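PDB 3RWX: hypothetical bacterial outer membrane protein from Bacteroides fragilis, which is of unknown function but is probably a lipoprotein of the outer membrane, built from two calycin-like beta-barrel domains. Local coordinates for residues Ile23-Phe29 against Met115-Ile120. Residues are numbered along the deposited sequence; the frame is centred on the assembly and turned at random.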
ATOM      1  N   ILE A  23       5.868   1.030  -8.648  1.00 26.24           N
ATOM      2  CA  ILE A  23       4.661   1.573  -8.074  1.00 26.45           C
ATOM      3  C   ILE A  23       3.903   2.361  -9.134  1.00 26.33           C
ATOM      4  O   ILE A  23       4.490   3.159  -9.850  1.00 26.12           O
ATOM      5  CB  ILE A  23       5.007   2.525  -6.911  1.00 26.86           C
ATOM      6  CG1 ILE A  23       5.669   1.733  -5.781  1.00 28.24           C
ATOM      7  CG2 ILE A  23       3.770   3.202  -6.373  1.00 27.17           C
ATOM      8  CD1 ILE A  23       4.872   0.563  -5.307  1.00 27.92           C
ATOM      9  N   GLY A  24       2.592   2.142  -9.205  1.00 26.32           N
ATOM     10  CA  GLY A  24       1.742   2.762 -10.218  1.00 26.75           C
ATOM     11  C   GLY A  24       0.718   3.747  -9.680  1.00 26.73           C
ATOM     12  O   GLY A  24       0.173   3.562  -8.598  1.00 26.74           O
ATOM     13  N   ASN A  25       0.450   4.787 -10.460  1.00 27.56           N
ATOM     14  CA  ASN A  25      -0.508   5.834 -10.110  1.00 28.28           C
ATOM     15  C   ASN A  25      -1.219   6.199 -11.393  1.00 27.93           C
ATOM     16  O   ASN A  25      -0.571   6.354 -12.425  1.00 27.91           O
ATOM     17  CB  ASN A  25       0.216   7.075  -9.510  1.00 28.91           C
ATOM     18  CG  ASN A  25       0.767   6.811  -8.064  1.00 33.57           C
ATOM     19  OD1 ASN A  25       0.038   6.974  -7.066  1.00 37.92           O
ATOM     20  ND2 ASN A  25       2.047   6.373  -7.955  1.00 36.15           N
ATOM     21  N   CYS A  26      -2.552   6.289 -11.331  1.00 27.52           N
ATOM     22  CA  CYS A  26      -3.374   6.842 -12.409  1.00 27.46           C
ATOM     23  C   CYS A  26      -4.548   7.599 -11.779  1.00 27.95           C
ATOM     24  O   CYS A  26      -4.546   7.838 -10.583  1.00 26.86           O
ATOM     25  CB  CYS A  26      -3.882   5.739 -13.331  1.00 27.48           C
ATOM     26  SG  CYS A  26      -5.009   4.524 -12.548  1.00 26.59           S
ATOM     27  N   ALA A  27      -5.548   7.963 -12.579  1.00 29.03           N
ATOM     28  CA  ALA A  27      -6.694   8.739 -12.089  1.00 30.19           C
ATOM     29  C   ALA A  27      -7.515   7.941 -11.087  1.00 30.53           C
ATOM     30  O   ALA A  27      -8.187   8.513 -10.225  1.00 30.30           O
ATOM     31  CB  ALA A  27      -7.581   9.180 -13.258  1.00 30.72           C
HETATM   32  N   MSE A  28      -7.434   6.616 -11.193  1.00 31.06           N
HETATM   33  CA  MSE A  28      -8.275   5.718 -10.398  1.00 31.96           C
HETATM   34  C   MSE A  28      -7.628   5.058  -9.197  1.00 30.38           C
HETATM   35  O   MSE A  28      -8.315   4.589  -8.295  1.00 30.05           O
HETATM   36  CB  MSE A  28      -8.844   4.665 -11.324  1.00 32.85           C
HETATM   37  CG  MSE A  28      -9.894   5.301 -12.175  1.00 38.42           C
HETATM   38 SE   MSE A  28     -10.118   4.329 -13.718  0.75 45.51          SE
HETATM   39  CE  MSE A  28      -9.328   5.638 -14.907  1.00 47.35           C
ATOM     40  N   PHE A  29      -6.315   4.986  -9.182  1.00 29.16           N
ATOM     41  CA  PHE A  29      -5.676   4.456  -8.008  1.00 28.01           C
ATOM     42  C   PHE A  29      -4.333   5.080  -7.823  1.00 27.45           C
ATOM     43  O   PHE A  29      -3.753   5.635  -8.760  1.00 28.10           O
ATOM     44  CB  PHE A  29      -5.588   2.916  -8.055  1.00 27.67           C
ATOM     45  CG  PHE A  29      -4.859   2.372  -9.250  1.00 27.82           C
ATOM     46  CD1 PHE A  29      -3.499   2.513  -9.369  1.00 28.38           C
ATOM     47  CD2 PHE A  29      -5.542   1.720 -10.254  1.00 29.76           C
ATOM     48  CE1 PHE A  29      -2.840   2.027 -10.471  1.00 30.43           C
ATOM     49  CE2 PHE A  29      -4.880   1.210 -11.352  1.00 29.70           C
ATOM     50  CZ  PHE A  29      -3.538   1.359 -11.459  1.00 30.16           C
HETATM   51  N   MSE A 115      -6.296   5.068 -18.613  1.00 34.88           N
HETATM   52  CA  MSE A 115      -6.788   5.334 -17.273  1.00 35.08           C
HETATM   53  C   MSE A 115      -6.510   6.713 -16.722  1.00 34.39           C
HETATM   54  O   MSE A 115      -6.134   6.854 -15.568  1.00 34.01           O
HETATM   55  CB  MSE A 115      -6.230   4.285 -16.341  1.00 34.64           C
HETATM   56  CG  MSE A 115      -6.755   2.914 -16.687  1.00 37.95           C
HETATM   57 SE   MSE A 115      -6.078   1.622 -15.459  0.75 46.30          SE
HETATM   58  CE  MSE A 115      -4.295   1.386 -16.116  1.00 40.45           C
ATOM     59  N   GLY A 116      -6.715   7.727 -17.545  1.00 34.83           N
ATOM     60  CA  GLY A 116      -6.536   9.097 -17.121  1.00 34.92           C
ATOM     61  C   GLY A 116      -5.089   9.521 -17.066  1.00 34.48           C
ATOM     62  O   GLY A 116      -4.801  10.627 -16.662  1.00 35.43           O
ATOM     63  N   GLY A 117      -4.164   8.663 -17.471  1.00 33.86           N
ATOM     64  CA  GLY A 117      -2.750   8.946 -17.292  1.00 33.07           C
ATOM     65  C   GLY A 117      -2.111   8.040 -16.262  1.00 31.77           C
ATOM     66  O   GLY A 117      -2.199   8.283 -15.058  1.00 32.53           O
ATOM     67  N   LEU A 118      -1.445   6.998 -16.736  1.00 30.64           N
ATOM     68  CA  LEU A 118      -0.779   6.044 -15.867  1.00 28.90           C
ATOM     69  C   LEU A 118       0.701   6.393 -15.760  1.00 28.45           C
ATOM     70  O   LEU A 118       1.390   6.522 -16.770  1.00 28.59           O
ATOM     71  CB  LEU A 118      -0.960   4.648 -16.443  1.00 28.57           C
ATOM     72  CG  LEU A 118      -0.263   3.509 -15.696  1.00 27.88           C
ATOM     73  CD1 LEU A 118      -0.857   3.382 -14.278  1.00 25.40           C
ATOM     74  CD2 LEU A 118      -0.431   2.255 -16.488  1.00 25.31           C
ATOM     75  N   THR A 119       1.193   6.579 -14.546  1.00 27.73           N
ATOM     76  CA  THR A 119       2.619   6.678 -14.362  1.00 27.99           C
ATOM     77  C   THR A 119       3.117   5.462 -13.573  1.00 27.24           C
ATOM     78  O   THR A 119       2.432   4.947 -12.698  1.00 26.93           O
ATOM     79  CB  THR A 119       3.055   8.006 -13.677  1.00 28.23           C
ATOM     80  OG1 THR A 119       2.805   7.935 -12.270  1.00 31.99           O
ATOM     81  CG2 THR A 119       2.331   9.196 -14.250  1.00 27.84           C
ATOM     82  N   ILE A 120       4.311   4.988 -13.914  1.00 27.25           N
ATOM     83  CA  ILE A 120       4.954   3.921 -13.175  1.00 26.29           C
ATOM     84  C   ILE A 120       6.340   4.386 -12.766  1.00 26.03           C
ATOM     85  O   ILE A 120       7.082   4.827 -13.616  1.00 26.12           O
ATOM     86  CB  ILE A 120       5.092   2.675 -14.007  1.00 26.19           C
ATOM     87  CG1 ILE A 120       3.755   2.350 -14.646  1.00 28.39           C
ATOM     88  CG2 ILE A 120       5.602   1.516 -13.148  1.00 23.80           C
ATOM     89  CD1 ILE A 120       3.659   0.922 -15.147  1.00 31.28           C
TER
HETATM   90  O   HOH W   1       3.749   6.024 -10.008  1.00 42.52           O
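The Phe29 ring meets the selenium of Met115 obliquely, in a Met-aromatic contact with SE 5.4 Å from the ring centroid, and its CZ touches Leu118 CD1; Met115 and Met28 are selenomethionines, with SE replacing methionine's sulfur. Over the centre of one ring face sits Cys26 SG, 3.5 Å above the plane, while Gly24 O lies in plane at the edge. With chi1 of 64°, SG lies between the backbone N and carbonyl carbon of Cys26 and, with the turn, comes over the ring; there it also accepts Met28 N-H and, weakly, Phe29 N-H. Cysteine suits the turn because its sulfur is both a soft acceptor and an apolar neighbour for Met115 CB. The turn is closed by Cys26 N donating to Phe29 O.

Strands 23-25 and 118-120 run antiparallel, neighbouring inner strands of a calycin-like domain that here pass into loops. Asn25 and Thr119 form a hydrogen-bonded pair: Asn25 N donates to Thr119 O, 3.0 Å, and Thr119 N returns to Asn25 O, 2.8 Å. Ala27 N reaches Met115 O at 3.2 Å, continuing the pairing past the strand ends. Gly116 and Gly117 take positive phi angles that glycine adopts most easily, and Gly116 CA packs 4.0 Å from Ala27 CB. Met28, bent at chi3, brings CE over the Met115 backbone, 3.5 Å from its CA, and against its CB.

On the Asn25-Thr119 face a water accepts from Asn25 ND2, donates to Ile23 O and bonds Thr119 OG1; Asn25 OD1 turns to Thr30 OG1 and Asp31 N. Sulfur, selenium and aromatic carbon thus pack one side while amide, hydroxyl and water serve the other.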